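Local atomic coordinates of putative TetR-family transcriptional regulator (PDB entry 3CCY), a protein that probably binds operator DNA as a TetR-family transcriptional regulator, perhaps as a repressor. Residues 61-64 / 65-69; 119-122 / 123-126; 150-153 / 154-157; 167-170 / 171-175; 183-186 / 187-191. One frame throughout, in Å; residues are numbered along the deposited sequence.

Contact 1 (61-64 / 65-69)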
loop_
_atom_site.group_PDB
_atom_site.type_symbol
_atom_site.label_atom_id
_atom_site.label_comp_id
_atom_site.label_asym_id
_atom_site.label_seq_id
_atom_site.Cartn_x
_atom_site.Cartn_y
_atom_site.Cartn_z
ATOM N N VAL A 61 -12.249 13.227 15.901
ATOM C CA VAL A 61 -11.092 12.472 16.397
ATOM C C VAL A 61 -10.173 12.100 15.237
ATOM O O VAL A 61 -8.980 12.344 15.302
ATOM C CB VAL A 61 -11.513 11.210 17.191
ATOM C CG1 VAL A 61 -10.288 10.455 17.695
ATOM C CG2 VAL A 61 -12.416 11.593 18.363
ATOM N N LEU A 62 -10.746 11.545 14.171
ATOM C CA LEU A 62 -9.979 11.186 12.988
ATOM C C LEU A 62 -9.349 12.397 12.295
ATOM O O LEU A 62 -8.166 12.367 11.952
ATOM C CB LEU A 62 -10.825 10.371 11.988
ATOM C CG LEU A 62 -10.172 9.927 10.667
ATOM C CD1 LEU A 62 -8.973 9.007 10.877
ATOM C CD2 LEU A 62 -11.147 9.258 9.734
ATOM N N ARG A 63 -10.133 13.449 12.084
ATOM C CA ARG A 63 -9.662 14.617 11.351
ATOM C C ARG A 63 -8.471 15.236 12.077
ATOM O O ARG A 63 -7.462 15.551 11.448
ATOM C CB ARG A 63 -10.792 15.638 11.132
ATOM C CG ARG A 63 -10.378 16.891 10.340
ATOM C CD ARG A 63 -11.477 17.953 10.300
ATOM N NE ARG A 63 -11.860 18.443 11.628
ATOM C CZ ARG A 63 -13.065 18.290 12.191
ATOM N NH1 ARG A 63 -13.296 18.788 13.400
ATOM N NH2 ARG A 63 -14.045 17.646 11.560
ATOM N N ASP A 64 -8.586 15.365 13.397
ATOM C CA ASP A 64 -7.506 15.909 14.224
ATOM C C ASP A 64 -6.207 15.091 14.168
ATOM O O ASP A 64 -5.132 15.654 13.910
ATOM C CB ASP A 64 -7.997 16.128 15.666
ATOM C CG ASP A 64 -6.915 16.666 16.590
ATOM O OD1 ASP A 64 -7.000 17.853 16.964
ATOM O OD2 ASP A 64 -5.987 15.904 16.956
HETATM N N MSE A 65 -6.274 13.775 14.355
HETATM C CA MSE A 65 -5.029 12.979 14.320
HETATM C C MSE A 65 -4.363 12.952 12.943
HETATM O O MSE A 65 -3.138 12.846 12.841
HETATM C CB MSE A 65 -5.242 11.545 14.822
HETATM C CG MSE A 65 -5.746 10.597 13.771
HETATM SE SE MSE A 65 -5.996 8.773 14.354
HETATM C CE MSE A 65 -7.103 9.031 15.903
ATOM N N LEU A 66 -5.168 13.016 11.892
ATOM C CA LEU A 66 -4.639 13.062 10.550
ATOM C C LEU A 66 -3.999 14.417 10.274
ATOM O O LEU A 66 -2.951 14.504 9.658
ATOM C CB LEU A 66 -5.745 12.761 9.544
ATOM C CG LEU A 66 -6.248 11.309 9.561
ATOM C CD1 LEU A 66 -7.030 10.990 8.295
ATOM C CD2 LEU A 66 -5.083 10.325 9.722
ATOM N N THR A 67 -4.639 15.468 10.759
ATOM C CA THR A 67 -4.160 16.827 10.519
ATOM C C THR A 67 -2.824 17.075 11.222
ATOM O O THR A 67 -1.871 17.579 10.615
ATOM C CB THR A 67 -5.213 17.870 10.947
ATOM O OG1 THR A 67 -6.387 17.706 10.141
ATOM C CG2 THR A 67 -4.701 19.279 10.768
ATOM N N THR A 68 -2.746 16.711 12.494
ATOM C CA THR A 68 -1.532 16.968 13.233
ATOM C C THR A 68 -0.409 16.095 12.678
ATOM O O THR A 68 0.733 16.522 12.618
ATOM C CB THR A 68 -1.697 16.805 14.765
ATOM O OG1 THR A 68 -1.725 15.416 15.112
ATOM C CG2 THR A 68 -2.968 17.511 15.260
ATOM N N HIS A 69 -0.740 14.891 12.225
ATOM C CA HIS A 69 0.266 14.007 11.698
ATOM C C HIS A 69 0.879 14.466 10.360
ATOM O O HIS A 69 2.111 14.391 10.182
ATOM C CB HIS A 69 -0.304 12.603 11.527
ATOM C CG HIS A 69 0.705 11.620 11.050
ATOM N ND1 HIS A 69 1.646 11.066 11.888
ATOM C CD2 HIS A 69 0.932 11.094 9.823
ATOM C CE1 HIS A 69 2.406 10.237 11.197
ATOM N NE2 HIS A 69 2.002 10.248 9.943
HETATM O O HOH W 1 -3.464 14.901 17.414
#

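Contact 2 (119-122 / 123-126)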
loop_
_atom_site.group_PDB
_atom_site.type_symbol
_atom_site.label_atom_id
_atom_site.label_comp_id
_atom_site.label_asym_id
_atom_site.label_seq_id
_atom_site.Cartn_x
_atom_site.Cartn_y
_atom_site.Cartn_z
ATOM N N LEU A 119 -13.577 10.305 6.089
ATOM C CA LEU A 119 -13.933 11.711 6.283
ATOM C C LEU A 119 -14.949 12.209 5.236
ATOM O O LEU A 119 -15.154 11.533 4.222
ATOM C CB LEU A 119 -12.665 12.572 6.269
ATOM C CG LEU A 119 -11.767 12.407 7.499
ATOM C CD1 LEU A 119 -10.530 13.261 7.378
ATOM C CD2 LEU A 119 -12.536 12.738 8.791
ATOM N N PRO A 120 -15.613 13.366 5.500
ATOM C CA PRO A 120 -16.456 14.080 4.514
ATOM C C PRO A 120 -15.729 14.469 3.208
ATOM O O PRO A 120 -14.936 13.682 2.685
ATOM C CB PRO A 120 -16.905 15.337 5.276
ATOM C CG PRO A 120 -16.807 14.975 6.704
ATOM C CD PRO A 120 -15.642 14.036 6.816
ATOM N N GLU A 121 -16.005 15.662 2.680
ATOM C CA GLU A 121 -15.407 16.076 1.409
ATOM C C GLU A 121 -14.446 17.244 1.516
ATOM O O GLU A 121 -13.357 17.204 0.944
ATOM C CB GLU A 121 -16.473 16.344 0.339
ATOM C CG GLU A 121 -17.002 15.074 -0.329
ATOM C CD GLU A 121 -15.899 14.067 -0.653
ATOM O OE1 GLU A 121 -15.853 13.008 0.013
ATOM O OE2 GLU A 121 -15.076 14.340 -1.560
ATOM N N ASP A 122 -14.850 18.280 2.246
ATOM C CA ASP A 122 -14.022 19.475 2.415
ATOM C C ASP A 122 -12.710 19.198 3.174
ATOM O O ASP A 122 -11.641 19.680 2.778
ATOM C CB ASP A 122 -14.822 20.614 3.078
ATOM C CG ASP A 122 -15.684 20.138 4.253
ATOM O OD1 ASP A 122 -16.762 19.543 4.010
ATOM O OD2 ASP A 122 -15.293 20.380 5.420
ATOM N N GLN A 123 -12.798 18.419 4.252
ATOM C CA GLN A 123 -11.628 18.138 5.086
ATOM C C GLN A 123 -10.771 17.037 4.482
ATOM O O GLN A 123 -9.553 17.018 4.666
ATOM C CB GLN A 123 -12.017 17.842 6.548
ATOM C CG GLN A 123 -13.080 16.765 6.746
ATOM C CD GLN A 123 -13.950 17.014 7.966
ATOM O OE1 GLN A 123 -13.773 16.386 9.009
ATOM N NE2 GLN A 123 -14.900 17.936 7.840
ATOM N N ARG A 124 -11.414 16.131 3.750
ATOM C CA ARG A 124 -10.708 15.106 2.994
ATOM C C ARG A 124 -9.770 15.804 2.023
ATOM O O ARG A 124 -8.599 15.455 1.927
ATOM C CB ARG A 124 -11.696 14.257 2.215
ATOM C CG ARG A 124 -11.299 12.838 1.985
ATOM C CD ARG A 124 -12.079 12.296 0.818
ATOM N NE ARG A 124 -12.720 11.021 1.120
ATOM C CZ ARG A 124 -13.669 10.461 0.371
ATOM N NH1 ARG A 124 -14.196 9.293 0.728
ATOM N NH2 ARG A 124 -14.108 11.065 -0.733
ATOM N N LYS A 125 -10.291 16.813 1.330
ATOM C CA LYS A 125 -9.536 17.495 0.287
ATOM C C LYS A 125 -8.511 18.492 0.809
ATOM O O LYS A 125 -7.507 18.746 0.143
ATOM C CB LYS A 125 -10.476 18.151 -0.722
ATOM C CG LYS A 125 -11.136 17.145 -1.665
ATOM C CD LYS A 125 -12.164 17.818 -2.556
ATOM C CE LYS A 125 -12.722 16.844 -3.597
ATOM N NZ LYS A 125 -13.884 17.462 -4.291
ATOM N N ALA A 126 -8.771 19.069 1.982
ATOM C CA ALA A 126 -7.745 19.823 2.698
ATOM C C ALA A 126 -6.555 18.914 3.046
ATOM O O ALA A 126 -5.402 19.320 2.912
ATOM C CB ALA A 126 -8.318 20.454 3.950
#

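Contact 3 (150-153 / 154-157)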
loop_
_atom_site.group_PDB
_atom_site.type_symbol
_atom_site.label_atom_id
_atom_site.label_comp_id
_atom_site.label_asym_id
_atom_site.label_seq_id
_atom_site.Cartn_x
_atom_site.Cartn_y
_atom_site.Cartn_z
ATOM N N ALA A 150 13.219 16.513 -15.812
ATOM C CA ALA A 150 12.142 17.362 -15.320
ATOM C C ALA A 150 11.179 17.767 -16.456
ATOM O O ALA A 150 10.019 18.095 -16.204
ATOM C CB ALA A 150 12.723 18.564 -14.588
ATOM N N ALA A 151 11.651 17.654 -17.707
ATOM C CA ALA A 151 10.858 17.973 -18.903
ATOM C C ALA A 151 9.643 17.063 -19.056
ATOM O O ALA A 151 8.621 17.479 -19.599
ATOM C CB ALA A 151 11.738 17.903 -20.165
ATOM N N ASN A 152 9.747 15.820 -18.568
ATOM C CA ASN A 152 8.641 14.874 -18.691
ATOM C C ASN A 152 7.887 14.733 -17.375
ATOM O O ASN A 152 8.242 13.897 -16.524
ATOM C CB ASN A 152 9.127 13.511 -19.181
ATOM C CG ASN A 152 7.974 12.577 -19.574
ATOM O OD1 ASN A 152 6.839 12.693 -19.088
ATOM N ND2 ASN A 152 8.263 11.665 -20.491
ATOM N N ARG A 153 6.840 15.541 -17.215
ATOM C CA ARG A 153 6.102 15.555 -15.963
ATOM C C ARG A 153 5.295 14.289 -15.712
ATOM O O ARG A 153 5.129 13.883 -14.584
ATOM C CB ARG A 153 5.234 16.804 -15.875
ATOM C CG ARG A 153 6.084 18.037 -15.518
ATOM C CD ARG A 153 5.331 19.370 -15.618
ATOM N NE ARG A 153 6.252 20.407 -15.170
ATOM C CZ ARG A 153 6.406 20.798 -13.905
ATOM N NH1 ARG A 153 5.648 20.313 -12.922
ATOM N NH2 ARG A 153 7.307 21.713 -13.640
ATOM N N THR A 154 4.824 13.650 -16.776
ATOM C CA THR A 154 4.075 12.404 -16.655
ATOM C C THR A 154 4.892 11.332 -15.972
ATOM O O THR A 154 4.454 10.757 -14.988
ATOM C CB THR A 154 3.593 11.916 -18.027
ATOM O OG1 THR A 154 2.788 12.937 -18.617
ATOM C CG2 THR A 154 2.733 10.663 -17.883
ATOM N N LEU A 155 6.087 11.081 -16.500
ATOM C CA LEU A 155 6.965 10.071 -15.974
ATOM C C LEU A 155 7.589 10.487 -14.653
ATOM O O LEU A 155 7.858 9.635 -13.831
ATOM C CB LEU A 155 8.030 9.681 -17.016
ATOM C CG LEU A 155 7.551 9.026 -18.336
ATOM C CD1 LEU A 155 8.721 8.441 -19.147
ATOM C CD2 LEU A 155 6.566 7.895 -18.011
ATOM N N ALA A 156 7.809 11.793 -14.436
ATOM C CA ALA A 156 8.224 12.267 -13.093
ATOM C C ALA A 156 7.226 11.878 -11.975
ATOM O O ALA A 156 7.636 11.426 -10.892
ATOM C CB ALA A 156 8.490 13.771 -13.093
ATOM N N HIS A 157 5.928 12.052 -12.241
ATOM C CA HIS A 157 4.882 11.575 -11.339
ATOM C C HIS A 157 4.880 10.036 -11.176
ATOM O O HIS A 157 4.823 9.554 -10.054
ATOM C CB HIS A 157 3.522 12.117 -11.771
ATOM C CG HIS A 157 2.368 11.581 -10.985
ATOM N ND1 HIS A 157 2.141 11.914 -9.667
ATOM C CD2 HIS A 157 1.370 10.734 -11.341
ATOM C CE1 HIS A 157 1.045 11.300 -9.251
ATOM N NE2 HIS A 157 0.571 10.561 -10.244
HETATM O O HOH W 2 4.736 14.950 -19.830
#

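Contact 4 (167-170 / 171-175)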
loop_
_atom_site.group_PDB
_atom_site.type_symbol
_atom_site.label_atom_id
_atom_site.label_comp_id
_atom_site.label_asym_id
_atom_site.label_seq_id
_atom_site.Cartn_x
_atom_site.Cartn_y
_atom_site.Cartn_z
ATOM N N ILE A 167 8.115 2.736 0.095
ATOM C CA ILE A 167 8.096 3.128 1.513
ATOM C C ILE A 167 6.731 3.079 2.185
ATOM O O ILE A 167 6.666 2.768 3.352
ATOM C CB ILE A 167 8.761 4.533 1.787
ATOM C CG1 ILE A 167 8.130 5.677 0.990
ATOM C CG2 ILE A 167 10.267 4.483 1.584
ATOM C CD1 ILE A 167 8.525 7.022 1.668
ATOM N N ASN A 168 5.648 3.410 1.480
ATOM C CA ASN A 168 4.294 3.394 2.076
ATOM C C ASN A 168 3.781 1.978 2.313
ATOM O O ASN A 168 2.956 1.766 3.223
ATOM C CB ASN A 168 3.261 4.179 1.235
ATOM C CG ASN A 168 3.488 5.682 1.280
ATOM O OD1 ASN A 168 4.356 6.149 1.997
ATOM N ND2 ASN A 168 2.714 6.446 0.510
ATOM N N TRP A 169 4.227 1.003 1.512
ATOM C CA TRP A 169 3.812 -0.401 1.692
ATOM C C TRP A 169 4.417 -1.078 2.916
ATOM O O TRP A 169 3.965 -2.154 3.307
ATOM C CB TRP A 169 4.160 -1.246 0.437
ATOM C CG TRP A 169 3.484 -2.580 0.332
ATOM C CD1 TRP A 169 4.081 -3.825 0.306
ATOM C CD2 TRP A 169 2.095 -2.802 0.272
ATOM N NE1 TRP A 169 3.123 -4.796 0.207
ATOM C CE2 TRP A 169 1.893 -4.190 0.182
ATOM C CE3 TRP A 169 0.984 -1.949 0.273
ATOM C CZ2 TRP A 169 0.624 -4.757 0.096
ATOM C CZ3 TRP A 169 -0.281 -2.522 0.167
ATOM C CH2 TRP A 169 -0.446 -3.901 0.098
ATOM N N THR A 170 5.416 -0.443 3.520
ATOM C CA THR A 170 6.144 -1.012 4.669
ATOM C C THR A 170 5.256 -1.393 5.849
ATOM O O THR A 170 5.521 -2.355 6.548
ATOM C CB THR A 170 7.308 -0.096 5.154
ATOM O OG1 THR A 170 6.839 1.238 5.378
ATOM C CG2 THR A 170 8.449 -0.077 4.060
ATOM N N TYR A 171 4.190 -0.649 6.052
ATOM C CA TYR A 171 3.291 -0.955 7.164
ATOM C C TYR A 171 2.758 -2.385 7.079
ATOM O O TYR A 171 2.408 -2.983 8.100
ATOM C CB TYR A 171 2.169 0.085 7.281
ATOM C CG TYR A 171 0.989 -0.107 6.357
ATOM C CD1 TYR A 171 -0.145 -0.811 6.777
ATOM C CD2 TYR A 171 0.980 0.441 5.087
ATOM C CE1 TYR A 171 -1.224 -0.992 5.931
ATOM C CE2 TYR A 171 -0.110 0.248 4.227
ATOM C CZ TYR A 171 -1.185 -0.443 4.661
ATOM O OH TYR A 171 -2.233 -0.607 3.796
ATOM N N THR A 172 2.704 -2.946 5.875
ATOM C CA THR A 172 2.123 -4.292 5.728
ATOM C C THR A 172 3.093 -5.414 6.119
ATOM O O THR A 172 2.664 -6.559 6.287
ATOM C CB THR A 172 1.628 -4.594 4.279
ATOM O OG1 THR A 172 2.754 -4.638 3.363
ATOM C CG2 THR A 172 0.637 -3.527 3.821
ATOM N N TRP A 173 4.387 -5.121 6.201
ATOM C CA TRP A 173 5.380 -6.214 6.334
ATOM C C TRP A 173 6.534 -5.903 7.291
ATOM O O TRP A 173 7.126 -6.818 7.901
ATOM C CB TRP A 173 5.958 -6.577 4.954
ATOM C CG TRP A 173 6.792 -5.475 4.249
ATOM C CD1 TRP A 173 6.345 -4.538 3.324
ATOM C CD2 TRP A 173 8.201 -5.257 4.383
ATOM N NE1 TRP A 173 7.401 -3.741 2.906
ATOM C CE2 TRP A 173 8.549 -4.176 3.524
ATOM C CE3 TRP A 173 9.219 -5.878 5.152
ATOM C CZ2 TRP A 173 9.847 -3.695 3.432
ATOM C CZ3 TRP A 173 10.514 -5.390 5.051
ATOM C CH2 TRP A 173 10.811 -4.314 4.183
ATOM N N TYR A 174 6.875 -4.624 7.393
ATOM C CA TYR A 174 8.116 -4.217 8.088
ATOM C C TYR A 174 7.927 -3.974 9.571
ATOM O O TYR A 174 6.994 -3.281 9.984
ATOM C CB TYR A 174 8.717 -2.977 7.429
ATOM C CG TYR A 174 9.891 -2.412 8.178
ATOM C CD1 TYR A 174 11.095 -3.103 8.229
ATOM C CD2 TYR A 174 9.782 -1.179 8.861
ATOM C CE1 TYR A 174 12.205 -2.599 8.932
ATOM C CE2 TYR A 174 10.856 -0.671 9.593
ATOM C CZ TYR A 174 12.069 -1.386 9.610
ATOM O OH TYR A 174 13.129 -0.893 10.318
ATOM N N LYS A 175 8.807 -4.563 10.382
ATOM C CA LYS A 175 8.789 -4.337 11.834
ATOM C C LYS A 175 10.030 -3.528 12.246
ATOM O O LYS A 175 11.166 -3.983 12.078
ATOM C CB LYS A 175 8.686 -5.664 12.582
ATOM C CG LYS A 175 7.292 -6.387 12.548
ATOM C CD LYS A 175 6.458 -6.246 11.246
ATOM C CE LYS A 175 5.402 -7.396 11.079
ATOM N NZ LYS A 175 4.355 -7.169 9.994
HETATM O O HOH W 3 4.438 2.569 5.850
#

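Contact 5 (183-186 / 187-191)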
loop_
_atom_site.group_PDB
_atom_site.type_symbol
_atom_site.label_atom_id
_atom_site.label_comp_id
_atom_site.label_asym_id
_atom_site.label_seq_id
_atom_site.Cartn_x
_atom_site.Cartn_y
_atom_site.Cartn_z
ATOM N N ASP A 183 16.859 3.236 9.844
ATOM C CA ASP A 183 17.933 3.862 9.046
ATOM C C ASP A 183 18.519 2.901 8.001
ATOM O O ASP A 183 18.738 3.300 6.878
ATOM C CB ASP A 183 19.080 4.416 9.906
ATOM C CG ASP A 183 19.015 5.918 10.079
ATOM O OD1 ASP A 183 17.889 6.539 10.004
ATOM O OD2 ASP A 183 20.114 6.468 10.315
ATOM N N ALA A 184 18.799 1.664 8.386
ATOM C CA ALA A 184 19.239 0.614 7.443
ATOM C C ALA A 184 18.214 0.417 6.309
ATOM O O ALA A 184 18.577 0.322 5.129
ATOM C CB ALA A 184 19.524 -0.724 8.204
ATOM N N LEU A 185 16.927 0.389 6.645
ATOM C CA LEU A 185 15.912 0.176 5.604
ATOM C C LEU A 185 15.920 1.369 4.615
ATOM O O LEU A 185 15.799 1.187 3.382
ATOM C CB LEU A 185 14.518 -0.055 6.230
ATOM C CG LEU A 185 13.369 -0.158 5.228
ATOM C CD1 LEU A 185 13.581 -1.377 4.326
ATOM C CD2 LEU A 185 11.994 -0.285 5.963
ATOM N N ALA A 186 16.069 2.580 5.155
ATOM C CA ALA A 186 16.067 3.807 4.367
ATOM C C ALA A 186 17.253 3.815 3.412
ATOM O O ALA A 186 17.063 4.092 2.220
ATOM C CB ALA A 186 16.127 5.093 5.296
ATOM N N GLU A 187 18.453 3.514 3.934
ATOM C CA GLU A 187 19.682 3.429 3.107
ATOM C C GLU A 187 19.571 2.434 1.979
ATOM O O GLU A 187 19.972 2.721 0.838
ATOM C CB GLU A 187 20.915 3.155 3.962
ATOM C CG GLU A 187 21.150 4.347 4.897
ATOM C CD GLU A 187 22.309 4.224 5.861
ATOM O OE1 GLU A 187 22.673 3.078 6.218
ATOM O OE2 GLU A 187 22.834 5.298 6.288
ATOM N N ARG A 188 19.032 1.258 2.315
ATOM C CA ARG A 188 18.741 0.207 1.341
ATOM C C ARG A 188 17.747 0.667 0.264
ATOM O O ARG A 188 17.986 0.455 -0.919
ATOM C CB ARG A 188 18.108 -0.993 2.037
ATOM C CG ARG A 188 17.970 -2.257 1.099
ATOM C CD ARG A 188 19.331 -2.814 0.855
ATOM N NE ARG A 188 19.331 -4.147 0.245
ATOM C CZ ARG A 188 20.433 -4.878 0.117
ATOM N NH1 ARG A 188 21.582 -4.400 0.576
ATOM N NH2 ARG A 188 20.396 -6.056 -0.464
ATOM N N THR A 189 16.602 1.197 0.692
ATOM C CA THR A 189 15.576 1.770 -0.212
ATOM C C THR A 189 16.170 2.792 -1.217
ATOM O O THR A 189 15.939 2.727 -2.432
ATOM C CB THR A 189 14.469 2.432 0.614
ATOM O OG1 THR A 189 13.893 1.430 1.465
ATOM C CG2 THR A 189 13.382 3.060 -0.286
ATOM N N VAL A 190 16.963 3.704 -0.709
ATOM C CA VAL A 190 17.642 4.671 -1.568
ATOM C C VAL A 190 18.694 4.075 -2.501
ATOM O O VAL A 190 18.728 4.433 -3.688
ATOM C CB VAL A 190 18.262 5.800 -0.711
ATOM C CG1 VAL A 190 19.108 6.755 -1.564
ATOM C CG2 VAL A 190 17.147 6.579 -0.020
ATOM N N GLN A 191 19.569 3.201 -1.983
ATOM C CA GLN A 191 20.556 2.525 -2.852
ATOM C C GLN A 191 19.819 1.787 -4.015
ATOM O O GLN A 191 20.215 1.878 -5.177
ATOM C CB GLN A 191 21.435 1.510 -2.028
ATOM C CG GLN A 191 22.404 2.192 -0.988
ATOM C CD GLN A 191 22.869 1.230 0.172
ATOM O OE1 GLN A 191 22.633 -0.013 0.135
ATOM N NE2 GLN A 191 23.506 1.821 1.218
#

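Contact 1 (61-64 / 65-69)
The carbonyls of V61, L62, R63 and D64 accept from the amides of M65, L66, T67 and T68 in four successive i to i+4 bonds, a regular run of alpha-helix within helix 58-81. R63 O is gripped twice by one residue: T67 N donates to R63 O at 2.9 Å and T67 OG1 donates to the same R63 O at 2.7 Å, from opposite faces of the carbonyl plane. The hydroxyl stands 40° out of that plane, carried back over the preceding turn because OG1 lies beside the backbone N of T67 (chi1 -63°). D64 and T68 meet through a water, which donates to D64 OD2 at 2.8 Å and lies 2.9 Å from T68 OG1. The methyl T68 CG2 sits 3.2 Å from D64 O. On the buried flank, L62 CD1 meets L66 CD1 at 3.8 Å, branch against branch. The selenomethionine M65 bends at chi3 (53°), which turns CE back toward the previous turn, 3.9 Å from V61 CG1. V111 of helix 87-115 receives L62, M65 and L66, while A23, I20 and A24 of helix 15-29 pack on V61 and M65. R63 NH2 is hydrogen-bonded to Q123 OE1 of helix 122-145. Helix 58-81 thus joins the predicted DNA-binding end to the C-terminal domain, as in other TetR-family proteins. The chemistry is two-sided: apolar branches pack between helices, while the threonine hydroxyl and the water satisfy polar atoms on the more open flank.

Contact 2 (119-122 / 123-126)
A bend at chi2 of E121 (-42°), with R124 bent further out at chi3, lays these two side chains alongside each other, pointing the same way. They form an i to i+3 salt bridge linking the residue just before helix 122-145 to its first turn, after the loop that follows helix 87-115. E121 OE1 lies 2.7 Å from R124 NH2. Carboxylate and guanidinium are nearly perpendicular, 81° apart, so the acid meets the base over a face and with one oxygen, not as a flat two-pronged pair. The backbone oxygens of L119 and P120 gather with the carboxylate over that same face, D117 O is bonded to NH1 of R124, and together they would probably stabilise the positive charge.

Q123 folds back on P120. With CG between the backbone N and the carbonyl carbon (chi1 52°), its amide lies against the proline ring, CD of Q123 being 3.6 Å from P120 CD. R63 is the outside partner of its oxygen, and its NE2 makes a weak bond of 3.5 Å to D122 OD2. L119 packs on L62 and R63, so the turn closes against helix 58-81. The extended K125 chain runs past E121 O, and its ammonium stays beyond salt-bridge range, NZ being 4.3 Å from E121 OE2.

Contact 3 (150-153 / 154-157)
N152 and L155 cross obliquely, the amide of one laid against the aliphatic branch of the other, in an N-cap at the start of helix 153-168. The bond that defines the cap runs from L155 N to N152 OD1, 3.1 Å long and almost straight at 174°. The donor comes down from above the amide plane, 60° out of it, so it does not use a lone pair of the oxygen. With CG anti to its backbone N (chi1 -169°), the asparagine swings its amide across the open end of the helix. That places OD1 under the amides of the first turn, and the other end of the group touches carbon: ND2 is 3.5 Å from both CG and CD1 of L155. T154 is linked to OD1 through a water, which donates to N152 OD1 at 3.2 Å. Behind the cap the regular helix begins, with A156 N bonded to N152 O at 3.0 Å and H157 N to R153 O. The partial negative charge of the amide oxygen would probably interact favourably with the helix N-terminus.

A156 turns inward to R139 and L143 of helix 122-145. In the dimer, T154 packs on V180 and L155 on R188 of the second subunit, so this capped turn borders the subunit interface. R153 extends outward, its NH1 close to the like-charged NH1 of R139. The bridging water ends at the threonine hydroxyl, 3.1 Å from T154 OG1.

Contact 4 (167-170 / 171-175)
This local contact lies at the junction of helix 153-168 with the loop before helix 182-195, where W169 and T170 meet T172, W173 and Y174. Two carbonyls each take two donors. W169 O accepts from T172 OG1 at 2.8 Å, nearly in line with the C=O, and from T172 N at 3.0 Å, well out of the carbonyl plane. T170 O accepts from Y174 N at 2.8 Å, in its plane, and from W173 N at 3.0 Å, 54° above it. In a CH-pi contact, T172 CG2 lies 3.6 Å from the centroid of the W169 six-membered ring, on the ring normal. Y171 presents a ring face to the same methyl, so the faces of two aromatic rings cover it, from directions well short of opposite. T172 OG1 sits between its backbone N and carbonyl carbon (chi1 66°), which puts the hydroxyl on W169 O, near the rim of the W169 face, and the methyl over the ring. W173 approaches W169 obliquely, their five-membered rings at 44°, W169 CD1 3.8 Å from W173 CD1. N168 O sits at the edge of the tyrosine ring, 3.0 Å from Y171 CD2. A water donates to N168 O and T170 OG1 and accepts a weak bond from Y171 N, so two backbone groups and a threonine hydroxyl share it.

Around the turn, Y171 packs on Y102 and T114 of helix 87-115, and T170 and Y174 on L185 of helix 182-195. Across the dimer, W169 meets G165 and W173 meets M161 of the second subunit, both in its helix 153-168.

Contact 5 (183-186 / 187-191)
D183 O takes the amide of E187 at 3.0 Å, and the E187 chain leans over the same carbonyl, its CG 3.3 Å from D183 O. CG of E187 lies beside its backbone N (chi1 -65°) and the chain then runs out extended. The two carboxylates stay apart, D183 OD2 being 5.0 Å from E187 OE2, and K96 of helix 87-115 forms a salt bridge with E187 and a long, weak ion pair with D183. A184 O accepts from R188 N. The arginine's own polar end leaves this turn for a salt bridge to D159 of the second subunit, consistent with the four-helix bundle that joins TetR-family dimers, to which helices 153-168 and 182-195 of each chain contribute. L185 O is doubly held: T189 OG1 donates to L185 O at 2.7 Å and T189 N to the same L185 O at 2.8 Å, from opposite faces of its plane, the hydroxyl 40° out of it. CD1 of L185 comes within 4.0 Å of T189 OG1. A186 O accepts from V190 N, and the valine branch CG2 sits 3.3 Å from A186 O, while V190 faces L92 and V95 of helix 87-115.

Overall arrangement
Contacts 1 and 2, with centres about 12 Å apart, touch where L62 CD2 meets L119 CD2 at 3.9 Å, tying helix 58-81 to the start of helix 122-145. Contacts 4 and 5 form the second touching pair, about 13 Å between centres: L185 CD2 packs on Y174 CG at 3.7 Å, and I167 on T189. These two pairs lie on opposite sides of the chain's centre, contacts 1 and 5 about 28 Å apart between centres. Contact 3 stands alone at the other end of helix 153-168, its centre about 26 Å from that of contact 4. Contacts 3, 4 and 5 all touch the second subunit; contact 1 adjoins the predicted DNA-binding region.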